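Local coordinates for protein glycerate dehydrogenase (Bacillus sp. 5mfcol3.1, PDB 6P2I) that reduces acyclic imino acids with NADPH as cofactor, probably intercepting imines released by a partner oxidase, on a fold of the D-2-hydroxyacid dehydrogenase family, at residues S98-A103 with A158-A163; I153-A158 with K179-V184; I233-L238 with N261-L266. All blocks are in the same frame, centred on the assembly; numbering follows the deposited sequence.

Interaction 1. Residues S98-A103 with A158-A163; sequences SKQAVA and AEIANA. With NAP (NADP nicotinamide-adenine-dinucleotide phosphate), chain C; EDO (1,2-ethanediol), chain I.
The methyl CD1 of Ile-160 carries this contact, meeting Ala-103 CB at 4.0 Å and lying 4.3 Å from Gln-100 NE2. These are ordinary van der Waals separations, and the summed buried area is small, 92 Å², so these two segments touch through one branched side chain. Its CG1 arm leaves beside the backbone N (chi1 -62°), which carries CD1 toward Ala-103.

A 1,2-ethanediol, probably from the crystallisation liquor, lies between Gln-100 and Ile-160, bonded to the one and packed on the other. Its O1 donates to Gln-100 OE1 at 2.6 Å, while Gln-100 NE2 donates to its O2 at 2.9 Å, so both ends of one amide grip one diol. The diol carbon C1 rests 3.6 Å from Ile-160 CG1. Gln-100 NE2 also bonds to Glu-104, and the diol reaches Phe-164 O of the second subunit.

Another side of segment 98-103 meets the cofactor: Val-102 CG2 packs 3.5 Å from C4N of the nicotinamide, and Ser-98 OG lies near its C5N. The arrangement is helix-helix packing beside the nicotinamide end of the cofactor site. Helix 99-114 also touches Thr-156 and Ile-153 of helix 152-163, which follows strand 144-148 in the Rossmann-type domain and packs Ala-158 and Ala-161 on strands 144-148 and 167-171.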
loop_
_atom_site.group_PDB
_atom_site.type_symbol
_atom_site.label_atom_id
_atom_site.label_comp_id
_atom_site.label_asym_id
_atom_site.label_seq_id
_atom_site.Cartn_x
_atom_site.Cartn_y
_atom_site.Cartn_z
ATOM N N SER A 98 -8.519 -15.158 7.221
ATOM C CA SER A 98 -7.762 -13.916 7.113
ATOM C C SER A 98 -7.027 -13.747 5.788
ATOM O O SER A 98 -6.336 -12.742 5.621
ATOM C CB SER A 98 -6.737 -13.802 8.250
ATOM O OG SER A 98 -5.616 -14.630 7.993
ATOM N N LYS A 99 -7.143 -14.689 4.856
ATOM C CA LYS A 99 -6.194 -14.696 3.740
ATOM C C LYS A 99 -6.287 -13.427 2.896
ATOM O O LYS A 99 -5.257 -12.926 2.423
ATOM C CB LYS A 99 -6.351 -15.953 2.880
ATOM C CG LYS A 99 -7.629 -16.128 2.072
ATOM C CD LYS A 99 -7.581 -17.493 1.352
ATOM C CE LYS A 99 -8.840 -17.730 0.509
ATOM N NZ LYS A 99 -8.717 -18.920 -0.395
ATOM N N GLN A 100 -7.491 -12.875 2.712
ATOM C CA GLN A 100 -7.589 -11.631 1.941
ATOM C C GLN A 100 -7.031 -10.453 2.732
ATOM O O GLN A 100 -6.320 -9.601 2.175
ATOM C CB GLN A 100 -9.040 -11.361 1.530
ATOM C CG GLN A 100 -9.204 -10.106 0.666
ATOM C CD GLN A 100 -8.640 -10.296 -0.726
ATOM O OE1 GLN A 100 -8.618 -11.413 -1.258
ATOM N NE2 GLN A 100 -8.182 -9.199 -1.338
ATOM N N ALA A 101 -7.354 -10.381 4.027
ATOM C CA ALA A 101 -6.815 -9.324 4.881
ATOM C C ALA A 101 -5.290 -9.348 4.895
ATOM O O ALA A 101 -4.640 -8.305 4.752
ATOM C CB ALA A 101 -7.366 -9.471 6.305
ATOM N N VAL A 102 -4.694 -10.535 5.044
ATOM C CA VAL A 102 -3.239 -10.600 5.142
ATOM C C VAL A 102 -2.605 -10.290 3.793
ATOM O O VAL A 102 -1.599 -9.575 3.717
ATOM C CB VAL A 102 -2.782 -11.970 5.679
ATOM C CG1 VAL A 102 -1.253 -12.059 5.699
ATOM C CG2 VAL A 102 -3.339 -12.175 7.091
ATOM N N ALA A 103 -3.175 -10.827 2.711
ATOM C CA ALA A 103 -2.638 -10.531 1.388
ATOM C C ALA A 103 -2.667 -9.032 1.104
ATOM O O ALA A 103 -1.692 -8.476 0.580
ATOM C CB ALA A 103 -3.420 -11.298 0.321
ATOM N N ALA A 158 -0.312 -13.910 -4.707
ATOM C CA ALA A 158 0.018 -14.099 -6.122
ATOM C C ALA A 158 -1.074 -13.547 -7.029
ATOM O O ALA A 158 -0.780 -12.961 -8.081
ATOM C CB ALA A 158 0.264 -15.579 -6.418
ATOM N N GLU A 159 -2.344 -13.736 -6.659
ATOM C CA GLU A 159 -3.429 -13.229 -7.499
ATOM C C GLU A 159 -3.352 -11.717 -7.623
ATOM O O GLU A 159 -3.498 -11.161 -8.721
ATOM C CB GLU A 159 -4.790 -13.618 -6.928
ATOM C CG GLU A 159 -5.118 -15.074 -6.921
ATOM C CD GLU A 159 -6.510 -15.302 -6.369
ATOM O OE1 GLU A 159 -7.452 -14.632 -6.850
ATOM O OE2 GLU A 159 -6.655 -16.122 -5.439
ATOM N N ILE A 160 -3.156 -11.035 -6.496
ATOM C CA ILE A 160 -3.023 -9.583 -6.520
ATOM C C ILE A 160 -1.785 -9.179 -7.310
ATOM O O ILE A 160 -1.827 -8.249 -8.127
ATOM C CB ILE A 160 -2.981 -9.019 -5.092
ATOM C CG1 ILE A 160 -4.287 -9.326 -4.348
ATOM C CG2 ILE A 160 -2.715 -7.523 -5.132
ATOM C CD1 ILE A 160 -4.213 -9.004 -2.891
ATOM N N ALA A 161 -0.669 -9.878 -7.090
ATOM C CA ALA A 161 0.561 -9.559 -7.812
ATOM C C ALA A 161 0.396 -9.757 -9.313
ATOM O O ALA A 161 0.823 -8.909 -10.110
ATOM C CB ALA A 161 1.715 -10.412 -7.295
ATOM N N ASN A 162 -0.193 -10.890 -9.726
ATOM C CA ASN A 162 -0.227 -11.227 -11.150
ATOM C C ASN A 162 -1.059 -10.224 -11.927
ATOM O O ASN A 162 -0.831 -10.016 -13.126
ATOM C CB ASN A 162 -0.768 -12.649 -11.360
ATOM C CG ASN A 162 0.337 -13.695 -11.476
ATOM O OD1 ASN A 162 1.317 -13.511 -12.204
ATOM N ND2 ASN A 162 0.176 -14.809 -10.764
ATOM N N ALA A 163 -2.000 -9.568 -11.258
ATOM C CA ALA A 163 -2.829 -8.558 -11.888
ATOM C C ALA A 163 -2.326 -7.138 -11.645
ATOM O O ALA A 163 -2.778 -6.216 -12.331
ATOM C CB ALA A 163 -4.278 -8.713 -11.417
HETATM P PA NAP C . -1.085 -22.855 4.176
HETATM O O1A NAP C . -0.893 -24.083 5.041
HETATM O O2A NAP C . -2.278 -22.765 3.271
HETATM O O5B NAP C . 0.220 -22.696 3.268
HETATM C C5B NAP C . 1.522 -22.926 3.797
HETATM C C4B NAP C . 2.496 -22.906 2.624
HETATM O O4B NAP C . 3.815 -23.040 3.159
HETATM C C3B NAP C . 2.288 -24.089 1.675
HETATM O O3B NAP C . 2.695 -23.704 0.346
HETATM C C2B NAP C . 3.266 -25.121 2.182
HETATM O O2B NAP C . 3.673 -26.042 1.180
HETATM C C1B NAP C . 4.409 -24.198 2.562
HETATM N N9A NAP C . 5.358 -24.868 3.464
HETATM C C8A NAP C . 5.071 -25.525 4.606
HETATM N N7A NAP C . 6.203 -26.031 5.153
HETATM C C5A NAP C . 7.218 -25.706 4.332
HETATM C C6A NAP C . 8.678 -25.924 4.310
HETATM N N6A NAP C . 9.285 -26.619 5.301
HETATM N N1A NAP C . 9.369 -25.405 3.274
HETATM C C2A NAP C . 8.778 -24.709 2.279
HETATM N N3A NAP C . 7.455 -24.464 2.224
HETATM C C4A NAP C . 6.652 -24.941 3.218
HETATM O O3 NAP C . -0.959 -21.604 5.189
HETATM P PN NAP C . -1.599 -20.138 5.022
HETATM O O1N NAP C . -3.081 -20.184 5.295
HETATM O O2N NAP C . -1.133 -19.525 3.720
HETATM O O5D NAP C . -0.909 -19.392 6.266
HETATM C C5D NAP C . 0.517 -19.281 6.337
HETATM C C4D NAP C . 0.936 -18.634 7.651
HETATM O O4D NAP C . 0.463 -17.291 7.683
HETATM C C3D NAP C . 0.310 -19.255 8.891
HETATM O O3D NAP C . 1.001 -20.434 9.329
HETATM C C2D NAP C . 0.386 -18.113 9.893
HETATM O O2D NAP C . 1.566 -18.256 10.693
HETATM C C1D NAP C . 0.458 -16.848 9.033
HETATM N N1N NAP C . -0.699 -15.982 9.290
HETATM C C2N NAP C . -0.498 -14.711 9.680
HETATM C C3N NAP C . -1.570 -13.864 9.950
HETATM C C7N NAP C . -1.324 -12.450 10.414
HETATM O O7N NAP C . -2.234 -11.828 10.942
HETATM N N7N NAP C . -0.103 -11.907 10.302
HETATM C C4N NAP C . -2.870 -14.357 9.811
HETATM C C5N NAP C . -3.057 -15.683 9.415
HETATM C C6N NAP C . -1.943 -16.473 9.153
HETATM P P2B NAP C . 2.855 -27.389 0.829
HETATM O O1X NAP C . 2.692 -28.126 2.147
HETATM O O2X NAP C . 1.537 -26.922 0.274
HETATM O O3X NAP C . 3.724 -28.059 -0.202
HETATM C C1 EDO I . -7.259 -11.329 -4.418
HETATM O O1 EDO I . -8.369 -12.005 -3.799
HETATM C C2 EDO I . -7.756 -10.101 -5.173
HETATM O O2 EDO I . -8.133 -9.068 -4.251
#

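Interaction 2. Residues I153-A158 with K179-V184; sequences IGQTVA and KGIQQV. With NAP (NADP nicotinamide-adenine-dinucleotide phosphate), chain C.
Ala-158 and Ile-181 join the helix that follows strand 144-148 and the glycine-rich turn of the Rossmann-type dinucleotide-binding domain to the loop leading into its edge strand, 182-183. The tight part is a single apolar meeting: Ala-158 CB lies 3.7 Å from Ile-181 CD1 and 3.9 Å from Ile-181 CG1, so the small methyl sits alongside the outer arm of the isoleucine. Extended through chi2 (174°), that arm aims CD1 at the helix. Val-168 of strand 167-171 touches both residues and closes this buried patch.

The other part is looser. Gln-155 CG comes no nearer than 4.5 Å to Ile-181 CD1, and its partly exposed side chain directs NE2 to Ile-150 O, within the glycine-rich turn. Farther out, Lys-179 and Gly-180 are exposed, and the lysine is modelled no farther than CB. Gly-180 has positive phi, 79°, where the chain turns before Ile-181; its carbonyl accepts from Asn-162 ND2 farther along the helix.

At the opposite end of the helical segment, Ile-153 faces the cofactor. Its side chain runs past the nicotinamide-side phosphate, with CG1 3.5 Å from NADP O2N and CD1 3.6 Å from the ring carbon C6N. An alanine here would remove both of those carbons, and would probably open a gap beside the nicotinamide and leave the ring less firmly seated. The backbone amide gives the polar hold: Ile-153 N donates to NADP O2N at 2.8 Å, nearly straight at 168°.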
loop_
_atom_site.group_PDB
_atom_site.type_symbol
_atom_site.label_atom_id
_atom_site.label_comp_id
_atom_site.label_asym_id
_atom_site.label_seq_id
_atom_site.Cartn_x
_atom_site.Cartn_y
_atom_site.Cartn_z
ATOM N N ILE A 153 -2.636 -18.104 1.773
ATOM C CA ILE A 153 -2.297 -16.685 1.723
ATOM C C ILE A 153 -1.343 -16.394 0.574
ATOM O O ILE A 153 -1.538 -15.424 -0.175
ATOM C CB ILE A 153 -1.740 -16.209 3.083
ATOM C CG1 ILE A 153 -2.758 -16.501 4.176
ATOM C CG2 ILE A 153 -1.465 -14.691 3.039
ATOM C CD1 ILE A 153 -2.312 -16.137 5.617
ATOM N N GLY A 154 -0.316 -17.232 0.389
ATOM C CA GLY A 154 0.610 -17.016 -0.715
ATOM C C GLY A 154 -0.095 -16.944 -2.056
ATOM O O GLY A 154 0.221 -16.088 -2.889
ATOM N N GLN A 155 -1.081 -17.815 -2.274
ATOM C CA GLN A 155 -1.804 -17.781 -3.548
ATOM C C GLN A 155 -2.666 -16.535 -3.679
ATOM O O GLN A 155 -2.879 -16.045 -4.795
ATOM C CB GLN A 155 -2.663 -19.032 -3.700
ATOM C CG GLN A 155 -1.848 -20.258 -4.051
ATOM C CD GLN A 155 -2.701 -21.502 -4.140
ATOM O OE1 GLN A 155 -3.751 -21.494 -4.774
ATOM N NE2 GLN A 155 -2.253 -22.581 -3.505
ATOM N N THR A 156 -3.191 -16.020 -2.569
ATOM C CA THR A 156 -3.950 -14.776 -2.636
ATOM C C THR A 156 -3.037 -13.613 -2.987
ATOM O O THR A 156 -3.394 -12.763 -3.817
ATOM C CB THR A 156 -4.691 -14.520 -1.316
ATOM O OG1 THR A 156 -5.467 -15.676 -0.969
ATOM C CG2 THR A 156 -5.645 -13.343 -1.464
ATOM N N VAL A 157 -1.844 -13.575 -2.390
ATOM C CA VAL A 157 -0.865 -12.555 -2.754
ATOM C C VAL A 157 -0.504 -12.677 -4.229
ATOM O O VAL A 157 -0.404 -11.670 -4.947
ATOM C CB VAL A 157 0.383 -12.662 -1.860
ATOM C CG1 VAL A 157 1.518 -11.774 -2.405
ATOM C CG2 VAL A 157 0.043 -12.273 -0.425
ATOM N N ALA A 158 -0.312 -13.910 -4.707
ATOM C CA ALA A 158 0.018 -14.099 -6.122
ATOM C C ALA A 158 -1.074 -13.547 -7.029
ATOM O O ALA A 158 -0.780 -12.961 -8.081
ATOM C CB ALA A 158 0.264 -15.579 -6.418
ATOM N N LYS A 179 -0.780 -23.040 -9.726
ATOM C CA LYS A 179 -0.993 -22.313 -10.972
ATOM C C LYS A 179 -0.583 -20.852 -10.835
ATOM O O LYS A 179 -0.843 -20.205 -9.814
ATOM C CB LYS A 179 -2.459 -22.408 -11.393
ATOM N N GLY A 180 0.072 -20.336 -11.877
ATOM C CA GLY A 180 0.451 -18.939 -11.943
ATOM C C GLY A 180 1.678 -18.557 -11.150
ATOM O O GLY A 180 1.964 -17.359 -11.021
ATOM N N ILE A 181 2.410 -19.529 -10.606
ATOM C CA ILE A 181 3.587 -19.263 -9.791
ATOM C C ILE A 181 4.729 -20.119 -10.320
ATOM O O ILE A 181 4.647 -21.352 -10.282
ATOM C CB ILE A 181 3.328 -19.568 -8.304
ATOM C CG1 ILE A 181 2.214 -18.664 -7.758
ATOM C CG2 ILE A 181 4.609 -19.402 -7.505
ATOM C CD1 ILE A 181 1.786 -18.993 -6.312
ATOM N N GLN A 182 5.790 -19.478 -10.807
ATOM C CA GLN A 182 6.978 -20.207 -11.242
ATOM C C GLN A 182 7.738 -20.665 -10.005
ATOM O O GLN A 182 8.219 -19.838 -9.223
ATOM C CB GLN A 182 7.863 -19.334 -12.122
ATOM C CG GLN A 182 9.195 -19.976 -12.453
ATOM C CD GLN A 182 9.180 -20.698 -13.789
ATOM O OE1 GLN A 182 8.577 -21.764 -13.931
ATOM N NE2 GLN A 182 9.832 -20.108 -14.782
ATOM N N GLN A 183 7.845 -21.971 -9.808
ATOM C CA GLN A 183 8.410 -22.467 -8.565
ATOM C C GLN A 183 9.905 -22.722 -8.704
ATOM O O GLN A 183 10.374 -23.251 -9.716
ATOM C CB GLN A 183 7.651 -23.714 -8.109
ATOM C CG GLN A 183 6.265 -23.306 -7.661
ATOM C CD GLN A 183 5.261 -24.437 -7.565
ATOM O OE1 GLN A 183 4.249 -24.427 -8.272
ATOM N NE2 GLN A 183 5.506 -25.392 -6.670
ATOM N N VAL A 184 10.650 -22.284 -7.687
ATOM C CA VAL A 184 12.109 -22.292 -7.672
ATOM C C VAL A 184 12.563 -22.748 -6.290
ATOM O O VAL A 184 11.768 -22.821 -5.352
ATOM C CB VAL A 184 12.687 -20.897 -7.989
ATOM C CG1 VAL A 184 12.213 -20.419 -9.363
ATOM C CG2 VAL A 184 12.269 -19.908 -6.914
HETATM P PA NAP C . -1.085 -22.855 4.176
HETATM O O1A NAP C . -0.893 -24.083 5.041
HETATM O O2A NAP C . -2.278 -22.765 3.271
HETATM O O5B NAP C . 0.220 -22.696 3.268
HETATM C C5B NAP C . 1.522 -22.926 3.797
HETATM C C4B NAP C . 2.496 -22.906 2.624
HETATM O O4B NAP C . 3.815 -23.040 3.159
HETATM C C3B NAP C . 2.288 -24.089 1.675
HETATM O O3B NAP C . 2.695 -23.704 0.346
HETATM C C2B NAP C . 3.266 -25.121 2.182
HETATM O O2B NAP C . 3.673 -26.042 1.180
HETATM C C1B NAP C . 4.409 -24.198 2.562
HETATM N N9A NAP C . 5.358 -24.868 3.464
HETATM C C8A NAP C . 5.071 -25.525 4.606
HETATM N N7A NAP C . 6.203 -26.031 5.153
HETATM C C5A NAP C . 7.218 -25.706 4.332
HETATM C C6A NAP C . 8.678 -25.924 4.310
HETATM N N6A NAP C . 9.285 -26.619 5.301
HETATM N N1A NAP C . 9.369 -25.405 3.274
HETATM C C2A NAP C . 8.778 -24.709 2.279
HETATM N N3A NAP C . 7.455 -24.464 2.224
HETATM C C4A NAP C . 6.652 -24.941 3.218
HETATM O O3 NAP C . -0.959 -21.604 5.189
HETATM P PN NAP C . -1.599 -20.138 5.022
HETATM O O1N NAP C . -3.081 -20.184 5.295
HETATM O O2N NAP C . -1.133 -19.525 3.720
HETATM O O5D NAP C . -0.909 -19.392 6.266
HETATM C C5D NAP C . 0.517 -19.281 6.337
HETATM C C4D NAP C . 0.936 -18.634 7.651
HETATM O O4D NAP C . 0.463 -17.291 7.683
HETATM C C3D NAP C . 0.310 -19.255 8.891
HETATM O O3D NAP C . 1.001 -20.434 9.329
HETATM C C2D NAP C . 0.386 -18.113 9.893
HETATM O O2D NAP C . 1.566 -18.256 10.693
HETATM C C1D NAP C . 0.458 -16.848 9.033
HETATM N N1N NAP C . -0.699 -15.982 9.290
HETATM C C2N NAP C . -0.498 -14.711 9.680
HETATM C C3N NAP C . -1.570 -13.864 9.950
HETATM C C7N NAP C . -1.324 -12.450 10.414
HETATM O O7N NAP C . -2.234 -11.828 10.942
HETATM N N7N NAP C . -0.103 -11.907 10.302
HETATM C C4N NAP C . -2.870 -14.357 9.811
HETATM C C5N NAP C . -3.057 -15.683 9.415
HETATM C C6N NAP C . -1.943 -16.473 9.153
HETATM P P2B NAP C . 2.855 -27.389 0.829
HETATM O O1X NAP C . 2.692 -28.126 2.147
HETATM O O2X NAP C . 1.537 -26.922 0.274
HETATM O O3X NAP C . 3.724 -28.059 -0.202
#

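Interaction 3. Residues I233-L238 with N261-L266; sequences IDEQAL and NPIIGL
Glu-235 and Asn-261 are joined by the one hydrogen bond between these segments, while Ile-263 supplies an apolar side to the same glutamate.

The polar bond runs from Asn-261 ND2 to Glu-235 OE2, 2.9 Å long with an N-H...O angle of 154°. The two side chains approach from opposite directions. OE2 lies close to the amide plane of the asparagine, yet the donor reaches it from above the carboxylate, 51° out of that plane, and the two flat groups are well twisted against each other. Glu-235 spans the distance because CG stands opposite the backbone N (chi1 -162°) and the chain beyond is extended. Both bonded atoms have second partners: Thr-256 OG1 for OE2 and Tyr-257 O for ND2. These added bonds tie the pair to the loop after strand 249-252 and are likely to limit rotation of both groups.

The apolar contact is methyl against methylene: Ile-263 CD1 meets Glu-235 CG at 3.5 Å and lies 4.0 Å from Glu-235 CD. The glutamate thus packs through its methylene stem and meets Asn-261 through OE2.

Bonds inside each segment position these groups. Asp-234 OD1 accepts from Ala-237 N at 3.0 Å, capping the helix one residue before Glu-235. Asn-261 OD1 accepts from Ile-263 N, also at 3.0 Å, which holds the amide with ND2 toward the glutamate.

The arrangement therefore pairs an N-capped helix start with an Asx turn opening a 3-10 segment, and fastens helix 235-243 to the connection between strands 249-252 and 269-271 of the Rossmann-type domain.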
loop_
_atom_site.group_PDB
_atom_site.type_symbol
_atom_site.label_atom_id
_atom_site.label_comp_id
_atom_site.label_asym_id
_atom_site.label_seq_id
_atom_site.Cartn_x
_atom_site.Cartn_y
_atom_site.Cartn_z
ATOM N N ILE A 233 13.026 -16.016 10.560
ATOM C CA ILE A 233 14.192 -15.295 10.061
ATOM C C ILE A 233 15.268 -15.302 11.135
ATOM O O ILE A 233 14.959 -15.232 12.330
ATOM C CB ILE A 233 13.830 -13.842 9.687
ATOM C CG1 ILE A 233 12.600 -13.811 8.774
ATOM C CG2 ILE A 233 15.025 -13.136 9.058
ATOM C CD1 ILE A 233 12.132 -12.401 8.428
ATOM N N ASP A 234 16.532 -15.391 10.709
ATOM C CA ASP A 234 17.632 -15.020 11.592
ATOM C C ASP A 234 17.518 -13.522 11.846
ATOM O O ASP A 234 18.030 -12.710 11.065
ATOM C CB ASP A 234 18.986 -15.384 10.977
ATOM C CG ASP A 234 20.161 -15.138 11.919
ATOM O OD1 ASP A 234 20.113 -14.202 12.752
ATOM O OD2 ASP A 234 21.157 -15.884 11.810
ATOM N N GLU A 235 16.833 -13.147 12.928
ATOM C CA GLU A 235 16.467 -11.747 13.115
ATOM C C GLU A 235 17.681 -10.867 13.367
ATOM O O GLU A 235 17.692 -9.701 12.952
ATOM C CB GLU A 235 15.478 -11.621 14.265
ATOM C CG GLU A 235 14.720 -10.322 14.270
ATOM C CD GLU A 235 13.679 -10.293 15.360
ATOM O OE1 GLU A 235 12.495 -10.526 15.034
ATOM O OE2 GLU A 235 14.060 -10.068 16.537
ATOM N N GLN A 236 18.702 -11.399 14.043
ATOM C CA GLN A 236 19.936 -10.647 14.227
ATOM C C GLN A 236 20.614 -10.385 12.892
ATOM O O GLN A 236 21.121 -9.282 12.651
ATOM C CB GLN A 236 20.879 -11.395 15.171
ATOM C CG GLN A 236 20.470 -11.318 16.628
ATOM C CD GLN A 236 21.552 -11.816 17.561
ATOM O OE1 GLN A 236 22.221 -12.811 17.280
ATOM N NE2 GLN A 236 21.737 -11.117 18.676
ATOM N N ALA A 237 20.636 -11.386 12.008
ATOM C CA ALA A 237 21.211 -11.171 10.685
ATOM C C ALA A 237 20.388 -10.166 9.890
ATOM O O ALA A 237 20.947 -9.344 9.155
ATOM C CB ALA A 237 21.319 -12.492 9.926
ATOM N N LEU A 238 19.060 -10.211 10.031
ATOM C CA LEU A 238 18.215 -9.247 9.332
ATOM C C LEU A 238 18.490 -7.832 9.819
ATOM O O LEU A 238 18.533 -6.888 9.021
ATOM C CB LEU A 238 16.738 -9.608 9.514
ATOM C CG LEU A 238 15.716 -8.701 8.811
ATOM C CD1 LEU A 238 16.039 -8.547 7.328
ATOM C CD2 LEU A 238 14.287 -9.200 8.992
ATOM N N ASN A 261 14.308 -4.261 21.203
ATOM C CA ASN A 261 14.773 -4.897 19.976
ATOM C C ASN A 261 15.410 -3.839 19.085
ATOM O O ASN A 261 14.752 -2.844 18.755
ATOM C CB ASN A 261 13.626 -5.593 19.250
ATOM C CG ASN A 261 14.104 -6.506 18.126
ATOM O OD1 ASN A 261 14.999 -6.154 17.352
ATOM N ND2 ASN A 261 13.492 -7.679 18.019
ATOM N N PRO A 262 16.674 -4.003 18.686
ATOM C CA PRO A 262 17.339 -2.965 17.880
ATOM C C PRO A 262 16.637 -2.658 16.567
ATOM O O PRO A 262 16.825 -1.559 16.025
ATOM C CB PRO A 262 18.738 -3.551 17.641
ATOM C CG PRO A 262 18.932 -4.540 18.752
ATOM C CD PRO A 262 17.579 -5.118 19.018
ATOM N N ILE A 263 15.841 -3.587 16.033
ATOM C CA ILE A 263 15.120 -3.306 14.792
ATOM C C ILE A 263 14.180 -2.118 14.965
ATOM O O ILE A 263 13.923 -1.375 14.006
ATOM C CB ILE A 263 14.379 -4.575 14.329
ATOM C CG1 ILE A 263 15.394 -5.628 13.878
ATOM C CG2 ILE A 263 13.367 -4.263 13.221
ATOM C CD1 ILE A 263 14.774 -6.915 13.420
ATOM N N ILE A 264 13.687 -1.891 16.188
ATOM C CA ILE A 264 12.818 -0.746 16.466
ATOM C C ILE A 264 13.521 0.582 16.196
ATOM O O ILE A 264 12.856 1.604 15.983
ATOM C CB ILE A 264 12.288 -0.840 17.921
ATOM C CG1 ILE A 264 10.929 -1.532 17.939
ATOM C CG2 ILE A 264 12.189 0.515 18.600
ATOM C CD1 ILE A 264 10.986 -2.942 17.500
ATOM N N GLY A 265 14.852 0.587 16.152
ATOM C CA GLY A 265 15.630 1.775 15.876
ATOM C C GLY A 265 15.856 2.087 14.411
ATOM O O GLY A 265 16.400 3.151 14.089
ATOM N N LEU A 266 15.448 1.200 13.511
ATOM C CA LEU A 266 15.762 1.326 12.092
ATOM C C LEU A 266 14.772 2.233 11.372
ATOM O O LEU A 266 13.561 2.169 11.605
ATOM C CB LEU A 266 15.754 -0.043 11.418
ATOM C CG LEU A 266 16.777 -1.077 11.871
ATOM C CD1 LEU A 266 16.406 -2.435 11.285
ATOM C CD2 LEU A 266 18.163 -0.660 11.439
#

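Ala-158 belongs to interactions 1 and 2 but makes contact across the segments in interaction 2 alone; interaction 1 uses Ile-160 on a different face of helix 152-163. Their centres are 10 Å apart, and both touch the cofactor. Each depends on an isoleucine methyl meeting an alanine in a buried setting; polar bonds go to bound groups and neighbouring residues, and Asn-162 to Gly-180 links the two. Interaction 3 lies 26 and 27 Å from them, centre to centre, clear of the cofactor. It is also largely buried, through Asn-261 and Ile-263, but its glutamate is partly exposed and adds a direct hydrogen bond. Interactions 1 and 3 border the second subunit, whereas interaction 2 does not.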